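PDB 4LQ8: Sca-family protein from Rickettsia rickettsii, which is a rickettsial antigen, crystallised here as its N-terminal head domain, and is probably involved in cell adhesion. Local coordinates for residues K204-I218 and D290-Y302. Numbering follows the deposited sequence.
Sequences KPFTLAKQDGTQVQI and DAIAYIEHGGEIY
Leu208 and Ile301 show how two beta hairpins from different sheets join face to face through apolar side chains. CD1 of Leu208 lies 3.7 Å from CD1 of Ile301, whose CG2 meets Ile218 CD1 at 3.6 Å. The other Leu208 methyl, CD2, sits over the middle of the Tyr294 ring in a CH-pi contact, 3.5 Å from the centroid and almost on the ring normal. A chi1 of 50° lets Leu208 serve both partners. Farther along, Phe206 CZ touches Ile292 CG2.

The two direct hydrogen bonds lie at the turns. Extended Lys210 runs across the Glu296 carboxylate and gives its ammonium to Gly299 (NZ to O, 2.8 Å). Glu296 OE1 accepts the N-H of Gln211 from the syn side, somewhat out of the carboxylate plane but nearly straight at 172°; OE2 takes a water that also binds Asp212 N. Two further waters link Tyr294 OH to Ala209 N and O. At the far end, Lys204 NZ and Asp290 OD2 make a long salt bridge (3.8 Å).

Strands 206-209 and 292-297 cross at -45°. Apolar side chains fill the middle; at one end Glu296 holds the 210-213 turn and Lys210 the 297-300 turn, while Glu296 and Glu300, both beyond salt-bridge range, probably temper the lysine's charge.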
ATOM      1  N   LYS A 204      21.505  10.034   2.558  1.00 30.03           N
ATOM      2  CA  LYS A 204      21.592   9.480   1.215  1.00 28.59           C
ATOM      3  C   LYS A 204      20.643  10.258   0.270  1.00 29.06           C
ATOM      4  O   LYS A 204      19.617   9.720  -0.171  1.00 26.97           O
ATOM      5  CB  LYS A 204      21.329   7.956   1.230  1.00 30.10           C
ATOM      6  CG  LYS A 204      21.783   7.278  -0.040  1.00 39.28           C
ATOM      7  CD  LYS A 204      21.629   5.765  -0.014  1.00 39.26           C
ATOM      8  CE  LYS A 204      21.771   5.269  -1.438  1.00 33.64           C
ATOM      9  NZ  LYS A 204      21.921   3.798  -1.496  1.00 42.07           N
ATOM     10  N   PRO A 205      20.931  11.548  -0.035  1.00 24.34           N
ATOM     11  CA  PRO A 205      20.009  12.286  -0.935  1.00 23.17           C
ATOM     12  C   PRO A 205      20.021  11.679  -2.345  1.00 28.53           C
ATOM     13  O   PRO A 205      21.026  11.097  -2.803  1.00 27.08           O
ATOM     14  CB  PRO A 205      20.588  13.709  -0.951  1.00 24.94           C
ATOM     15  CG  PRO A 205      22.049  13.535  -0.608  1.00 29.28           C
ATOM     16  CD  PRO A 205      22.093  12.379   0.353  1.00 25.09           C
ATOM     17  N   PHE A 206      18.885  11.802  -3.022  1.00 25.91           N
ATOM     18  CA  PHE A 206      18.743  11.370  -4.403  1.00 25.03           C
ATOM     19  C   PHE A 206      17.664  12.209  -5.062  1.00 27.91           C
ATOM     20  O   PHE A 206      16.810  12.772  -4.371  1.00 26.11           O
ATOM     21  CB  PHE A 206      18.441   9.855  -4.500  1.00 24.87           C
ATOM     22  CG  PHE A 206      17.129   9.412  -3.911  1.00 24.04           C
ATOM     23  CD1 PHE A 206      15.975   9.380  -4.690  1.00 23.47           C
ATOM     24  CD2 PHE A 206      17.039   9.038  -2.573  1.00 25.01           C
ATOM     25  CE1 PHE A 206      14.761   9.001  -4.140  1.00 23.26           C
ATOM     26  CE2 PHE A 206      15.819   8.645  -2.024  1.00 25.97           C
ATOM     27  CZ  PHE A 206      14.696   8.592  -2.826  1.00 23.74           C
ATOM     28  N   THR A 207      17.697  12.278  -6.384  1.00 25.70           N
ATOM     29  CA  THR A 207      16.709  12.986  -7.185  1.00 25.46           C
ATOM     30  C   THR A 207      15.905  11.991  -8.025  1.00 30.07           C
ATOM     31  O   THR A 207      16.455  11.055  -8.607  1.00 27.77           O
ATOM     32  CB  THR A 207      17.387  14.054  -8.071  1.00 34.16           C
ATOM     33  OG1 THR A 207      17.968  15.042  -7.223  1.00 31.52           O
ATOM     34  CG2 THR A 207      16.410  14.727  -9.041  1.00 31.17           C
ATOM     35  N   LEU A 208      14.601  12.213  -8.090  1.00 29.50           N
ATOM     36  CA  LEU A 208      13.703  11.437  -8.921  1.00 30.26           C
ATOM     37  C   LEU A 208      12.960  12.399  -9.851  1.00 37.13           C
ATOM     38  O   LEU A 208      13.136  13.619  -9.756  1.00 37.18           O
ATOM     39  CB  LEU A 208      12.763  10.526  -8.088  1.00 29.82           C
ATOM     40  CG  LEU A 208      11.979  11.130  -6.938  1.00 35.07           C
ATOM     41  CD1 LEU A 208      10.791  11.957  -7.464  1.00 36.88           C
ATOM     42  CD2 LEU A 208      11.466  10.035  -6.002  1.00 34.39           C
ATOM     43  N   ALA A 209      12.170  11.867 -10.774  1.00 34.98           N
ATOM     44  CA  ALA A 209      11.427  12.739 -11.677  1.00 35.02           C
ATOM     45  C   ALA A 209       9.950  12.439 -11.589  1.00 38.14           C
ATOM     46  O   ALA A 209       9.565  11.276 -11.438  1.00 35.53           O
ATOM     47  CB  ALA A 209      11.914  12.570 -13.108  1.00 36.16           C
ATOM     48  N   LYS A 210       9.124  13.491 -11.661  1.00 36.62           N
ATOM     49  CA  LYS A 210       7.662  13.358 -11.732  1.00 37.03           C
ATOM     50  C   LYS A 210       7.354  12.901 -13.175  1.00 44.24           C
ATOM     51  O   LYS A 210       8.227  13.011 -14.051  1.00 43.68           O
ATOM     52  CB  LYS A 210       6.967  14.703 -11.482  1.00 38.82           C
ATOM     53  CG  LYS A 210       7.136  15.263 -10.088  1.00 41.99           C
ATOM     54  CD  LYS A 210       6.279  16.500  -9.960  1.00 47.35           C
ATOM     55  CE  LYS A 210       6.551  17.246  -8.689  1.00 52.11           C
ATOM     56  NZ  LYS A 210       5.730  18.484  -8.600  1.00 60.06           N
ATOM     57  N   GLN A 211       6.121  12.408 -13.432  1.00 42.25           N
ATOM     58  CA  GLN A 211       5.726  11.953 -14.772  1.00 42.47           C
ATOM     59  C   GLN A 211       5.953  13.033 -15.854  1.00 45.86           C
ATOM     60  O   GLN A 211       6.322  12.688 -16.970  1.00 46.26           O
ATOM     61  CB  GLN A 211       4.281  11.405 -14.790  1.00 43.45           C
ATOM     62  CG  GLN A 211       3.985  10.531 -16.022  1.00 54.15           C
ATOM     63  CD  GLN A 211       2.523  10.509 -16.430  1.00 82.35           C
ATOM     64  OE1 GLN A 211       1.795  11.517 -16.375  1.00 79.41           O
ATOM     65  NE2 GLN A 211       2.071   9.360 -16.905  1.00 74.82           N
ATOM     66  N   ASP A 212       5.819  14.324 -15.491  1.00 42.52           N
ATOM     67  CA  ASP A 212       6.029  15.464 -16.378  1.00 44.09           C
ATOM     68  C   ASP A 212       7.522  15.878 -16.542  1.00 50.47           C
ATOM     69  O   ASP A 212       7.803  16.905 -17.177  1.00 51.01           O
ATOM     70  CB  ASP A 212       5.161  16.665 -15.931  1.00 46.22           C
ATOM     71  CG  ASP A 212       5.663  17.436 -14.722  1.00 55.72           C
ATOM     72  OD1 ASP A 212       6.552  16.926 -14.018  1.00 55.58           O
ATOM     73  OD2 ASP A 212       5.160  18.549 -14.480  1.00 62.87           O
ATOM     74  N   GLY A 213       8.441  15.113 -15.936  1.00 46.00           N
ATOM     75  CA  GLY A 213       9.873  15.375 -16.026  1.00 46.25           C
ATOM     76  C   GLY A 213      10.480  16.251 -14.948  1.00 50.26           C
ATOM     77  O   GLY A 213      11.706  16.302 -14.838  1.00 50.96           O
ATOM     78  N   THR A 214       9.646  16.964 -14.150  1.00 45.85           N
ATOM     79  CA  THR A 214      10.111  17.815 -13.031  1.00 44.60           C
ATOM     80  C   THR A 214      10.966  16.986 -12.055  1.00 44.94           C
ATOM     81  O   THR A 214      10.534  15.917 -11.635  1.00 42.03           O
ATOM     82  CB  THR A 214       8.922  18.433 -12.278  1.00 47.50           C
ATOM     83  OG1 THR A 214       8.036  19.052 -13.204  1.00 52.28           O
ATOM     84  CG2 THR A 214       9.352  19.433 -11.199  1.00 42.42           C
ATOM     85  N   GLN A 215      12.166  17.488 -11.713  1.00 42.32           N
ATOM     86  CA  GLN A 215      13.123  16.849 -10.791  1.00 41.09           C
ATOM     87  C   GLN A 215      12.794  17.209  -9.338  1.00 42.68           C
ATOM     88  O   GLN A 215      12.580  18.389  -9.026  1.00 44.35           O
ATOM     89  CB  GLN A 215      14.558  17.303 -11.097  1.00 43.38           C
ATOM     90  CG  GLN A 215      15.016  17.079 -12.536  1.00 59.58           C
ATOM     91  CD  GLN A 215      15.672  15.753 -12.737  1.00 71.62           C
ATOM     92  OE1 GLN A 215      15.028  14.753 -13.050  1.00 73.78           O
ATOM     93  NE2 GLN A 215      16.975  15.731 -12.629  1.00 58.59           N
ATOM     94  N   VAL A 216      12.768  16.211  -8.450  1.00 33.61           N
ATOM     95  CA  VAL A 216      12.484  16.444  -7.031  1.00 30.59           C
ATOM     96  C   VAL A 216      13.584  15.767  -6.210  1.00 32.98           C
ATOM     97  O   VAL A 216      13.829  14.560  -6.377  1.00 30.67           O
ATOM     98  CB  VAL A 216      11.063  15.913  -6.620  1.00 32.79           C
ATOM     99  CG1 VAL A 216      10.824  16.026  -5.119  1.00 31.22           C
ATOM    100  CG2 VAL A 216       9.943  16.615  -7.391  1.00 33.41           C
ATOM    101  N   GLN A 217      14.228  16.527  -5.306  1.00 28.82           N
ATOM    102  CA  GLN A 217      15.211  15.931  -4.421  1.00 28.01           C
ATOM    103  C   GLN A 217      14.523  15.371  -3.183  1.00 31.88           C
ATOM    104  O   GLN A 217      13.724  16.072  -2.557  1.00 30.94           O
ATOM    105  CB  GLN A 217      16.308  16.913  -4.002  1.00 29.64           C
ATOM    106  CG  GLN A 217      17.406  16.158  -3.213  1.00 40.06           C
ATOM    107  CD  GLN A 217      18.561  17.013  -2.820  1.00 61.50           C
ATOM    108  OE1 GLN A 217      18.602  17.519  -1.703  1.00 59.25           O
ATOM    109  NE2 GLN A 217      19.531  17.163  -3.711  1.00 53.43           N
ATOM    110  N   ILE A 218      14.852  14.119  -2.826  1.00 27.26           N
ATOM    111  CA  ILE A 218      14.379  13.475  -1.605  1.00 25.81           C
ATOM    112  C   ILE A 218      15.540  13.643  -0.637  1.00 31.41           C
ATOM    113  O   ILE A 218      16.589  13.032  -0.824  1.00 31.21           O
ATOM    114  CB  ILE A 218      13.999  11.970  -1.816  1.00 26.94           C
ATOM    115  CG1 ILE A 218      12.887  11.783  -2.895  1.00 26.19           C
ATOM    116  CG2 ILE A 218      13.635  11.275  -0.470  1.00 25.46           C
ATOM    117  CD1 ILE A 218      11.515  12.466  -2.635  1.00 30.65           C
ATOM    118  N   ASP A 290      16.856  -2.219  -1.893  1.00 26.13           N
ATOM    119  CA  ASP A 290      16.867  -1.093  -0.960  1.00 26.32           C
ATOM    120  C   ASP A 290      16.126   0.125  -1.518  1.00 30.14           C
ATOM    121  O   ASP A 290      15.987   1.126  -0.805  1.00 30.05           O
ATOM    122  CB  ASP A 290      18.323  -0.732  -0.565  1.00 28.97           C
ATOM    123  CG  ASP A 290      19.223  -0.310  -1.733  1.00 43.70           C
ATOM    124  OD1 ASP A 290      19.000  -0.791  -2.874  1.00 44.07           O
ATOM    125  OD2 ASP A 290      20.162   0.467  -1.501  1.00 53.30           O
ATOM    126  N   ALA A 291      15.670   0.055  -2.801  1.00 25.89           N
ATOM    127  CA  ALA A 291      14.945   1.164  -3.441  1.00 23.45           C
ATOM    128  C   ALA A 291      13.639   1.484  -2.645  1.00 24.67           C
ATOM    129  O   ALA A 291      12.826   0.596  -2.388  1.00 23.21           O
ATOM    130  CB  ALA A 291      14.617   0.818  -4.877  1.00 23.53           C
ATOM    131  N   ILE A 292      13.482   2.742  -2.227  1.00 20.86           N
ATOM    132  CA  ILE A 292      12.345   3.172  -1.444  1.00 19.80           C
ATOM    133  C   ILE A 292      11.106   3.355  -2.325  1.00 24.15           C
ATOM    134  O   ILE A 292      11.210   3.810  -3.459  1.00 22.33           O
ATOM    135  CB  ILE A 292      12.685   4.416  -0.556  1.00 21.49           C
ATOM    136  CG1 ILE A 292      11.660   4.596   0.612  1.00 19.73           C
ATOM    137  CG2 ILE A 292      12.855   5.695  -1.374  1.00 21.94           C
ATOM    138  CD1 ILE A 292      11.685   3.402   1.723  1.00 19.57           C
ATOM    139  N   ALA A 293       9.935   2.983  -1.794  1.00 22.89           N
ATOM    140  CA  ALA A 293       8.669   3.155  -2.496  1.00 21.76           C
ATOM    141  C   ALA A 293       8.367   4.637  -2.535  1.00 24.87           C
ATOM    142  O   ALA A 293       8.645   5.352  -1.575  1.00 22.69           O
ATOM    143  CB  ALA A 293       7.545   2.434  -1.740  1.00 22.14           C
ATOM    144  N   TYR A 294       7.823   5.107  -3.644  1.00 23.88           N
ATOM    145  CA  TYR A 294       7.385   6.497  -3.755  1.00 23.73           C
ATOM    146  C   TYR A 294       6.172   6.573  -4.646  1.00 28.58           C
ATOM    147  O   TYR A 294       5.892   5.632  -5.403  1.00 27.48           O
ATOM    148  CB  TYR A 294       8.514   7.477  -4.197  1.00 23.37           C
ATOM    149  CG  TYR A 294       8.844   7.483  -5.671  1.00 22.09           C
ATOM    150  CD1 TYR A 294       9.852   6.669  -6.183  1.00 23.52           C
ATOM    151  CD2 TYR A 294       8.194   8.354  -6.549  1.00 21.46           C
ATOM    152  CE1 TYR A 294      10.215   6.733  -7.531  1.00 23.90           C
ATOM    153  CE2 TYR A 294       8.524   8.399  -7.902  1.00 21.73           C
ATOM    154  CZ  TYR A 294       9.546   7.600  -8.388  1.00 29.80           C
ATOM    155  OH  TYR A 294       9.870   7.674  -9.719  1.00 29.64           O
ATOM    156  N   ILE A 295       5.453   7.696  -4.545  1.00 25.85           N
ATOM    157  CA  ILE A 295       4.259   7.989  -5.326  1.00 26.50           C
ATOM    158  C   ILE A 295       4.234   9.479  -5.631  1.00 32.63           C
ATOM    159  O   ILE A 295       4.766  10.296  -4.876  1.00 33.63           O
ATOM    160  CB  ILE A 295       2.928   7.572  -4.585  1.00 28.81           C
ATOM    161  CG1 ILE A 295       2.858   8.190  -3.178  1.00 28.91           C
ATOM    162  CG2 ILE A 295       2.760   6.038  -4.506  1.00 30.47           C
ATOM    163  CD1 ILE A 295       1.651   8.706  -2.826  1.00 38.60           C
ATOM    164  N   GLU A 296       3.563   9.818  -6.706  1.00 29.22           N
ATOM    165  CA  GLU A 296       3.234  11.175  -7.080  1.00 29.83           C
ATOM    166  C   GLU A 296       1.754  11.207  -6.714  1.00 33.10           C
ATOM    167  O   GLU A 296       1.059  10.255  -7.030  1.00 31.66           O
ATOM    168  CB  GLU A 296       3.450  11.378  -8.577  1.00 31.21           C
ATOM    169  CG  GLU A 296       3.607  12.842  -8.928  1.00 40.19           C
ATOM    170  CD  GLU A 296       3.854  13.103 -10.397  1.00 58.55           C
ATOM    171  OE1 GLU A 296       4.375  12.203 -11.101  1.00 45.68           O
ATOM    172  OE2 GLU A 296       3.533  14.227 -10.841  1.00 53.49           O
ATOM    173  N   HIS A 297       1.305  12.196  -5.938  1.00 29.62           N
ATOM    174  CA  HIS A 297      -0.065  12.285  -5.445  1.00 28.60           C
ATOM    175  C   HIS A 297      -0.408  13.751  -5.299  1.00 34.81           C
ATOM    176  O   HIS A 297       0.308  14.486  -4.600  1.00 34.97           O
ATOM    177  CB  HIS A 297      -0.176  11.571  -4.077  1.00 28.65           C
ATOM    178  CG  HIS A 297      -1.453  10.788  -3.919  1.00 31.12           C
ATOM    179  ND1 HIS A 297      -2.629  11.391  -3.468  1.00 31.87           N
ATOM    180  CD2 HIS A 297      -1.708   9.487  -4.208  1.00 31.04           C
ATOM    181  CE1 HIS A 297      -3.544  10.438  -3.476  1.00 30.68           C
ATOM    182  NE2 HIS A 297      -3.040   9.273  -3.910  1.00 30.70           N
ATOM    183  N   GLY A 298      -1.467  14.184  -5.980  1.00 31.83           N
ATOM    184  CA  GLY A 298      -1.874  15.588  -6.002  1.00 32.53           C
ATOM    185  C   GLY A 298      -0.773  16.508  -6.519  1.00 37.38           C
ATOM    186  O   GLY A 298      -0.613  17.624  -6.030  1.00 38.24           O
ATOM    187  N   GLY A 299       0.031  16.008  -7.453  1.00 34.14           N
ATOM    188  CA  GLY A 299       1.153  16.756  -8.015  1.00 35.35           C
ATOM    189  C   GLY A 299       2.398  16.838  -7.140  1.00 40.59           C
ATOM    190  O   GLY A 299       3.354  17.524  -7.509  1.00 40.87           O
ATOM    191  N   GLU A 300       2.421  16.133  -5.980  1.00 35.04           N
ATOM    192  CA  GLU A 300       3.572  16.135  -5.067  1.00 32.83           C
ATOM    193  C   GLU A 300       4.147  14.733  -4.950  1.00 34.63           C
ATOM    194  O   GLU A 300       3.438  13.750  -5.143  1.00 32.88           O
ATOM    195  CB  GLU A 300       3.182  16.654  -3.669  1.00 34.31           C
ATOM    196  CG  GLU A 300       2.710  18.102  -3.619  1.00 52.49           C
ATOM    197  CD  GLU A 300       3.793  19.141  -3.837  1.00 79.33           C
ATOM    198  OE1 GLU A 300       4.541  19.424  -2.875  1.00 90.01           O
ATOM    199  OE2 GLU A 300       3.897  19.669  -4.968  1.00 72.02           O
ATOM    200  N   ILE A 301       5.419  14.641  -4.577  1.00 30.40           N
ATOM    201  CA  ILE A 301       6.114  13.380  -4.381  1.00 27.83           C
ATOM    202  C   ILE A 301       6.127  13.022  -2.906  1.00 27.66           C
ATOM    203  O   ILE A 301       6.403  13.864  -2.068  1.00 27.29           O
ATOM    204  CB  ILE A 301       7.542  13.398  -5.016  1.00 30.73           C
ATOM    205  CG1 ILE A 301       7.466  13.448  -6.575  1.00 31.89           C
ATOM    206  CG2 ILE A 301       8.405  12.220  -4.521  1.00 29.31           C
ATOM    207  CD1 ILE A 301       7.082  12.080  -7.326  1.00 38.36           C
ATOM    208  N   TYR A 302       5.839  11.765  -2.607  1.00 21.81           N
ATOM    209  CA  TYR A 302       5.890  11.236  -1.255  1.00 21.23           C
ATOM    210  C   TYR A 302       6.600   9.904  -1.321  1.00 24.38           C
ATOM    211  O   TYR A 302       6.480   9.208  -2.328  1.00 22.69           O
ATOM    212  CB  TYR A 302       4.477  10.979  -0.684  1.00 21.31           C
ATOM    213  CG  TYR A 302       3.602  12.205  -0.619  1.00 24.90           C
ATOM    214  CD1 TYR A 302       3.572  13.004   0.518  1.00 27.52           C
ATOM    215  CD2 TYR A 302       2.768  12.544  -1.673  1.00 25.87           C
ATOM    216  CE1 TYR A 302       2.765  14.138   0.586  1.00 28.81           C
ATOM    217  CE2 TYR A 302       1.977  13.689  -1.627  1.00 27.54           C
ATOM    218  CZ  TYR A 302       1.958  14.470  -0.485  1.00 34.94           C
ATOM    219  OH  TYR A 302       1.170  15.593  -0.447  1.00 35.54           O
TER
HETATM  220  O   HOH W   1      12.171   8.745 -11.051  1.00 35.06           O
HETATM  221  O   HOH W   2       8.211   8.989 -11.416  1.00 38.55           O
HETATM  222  O   HOH W   3       3.911  14.853 -13.383  1.00 44.32           O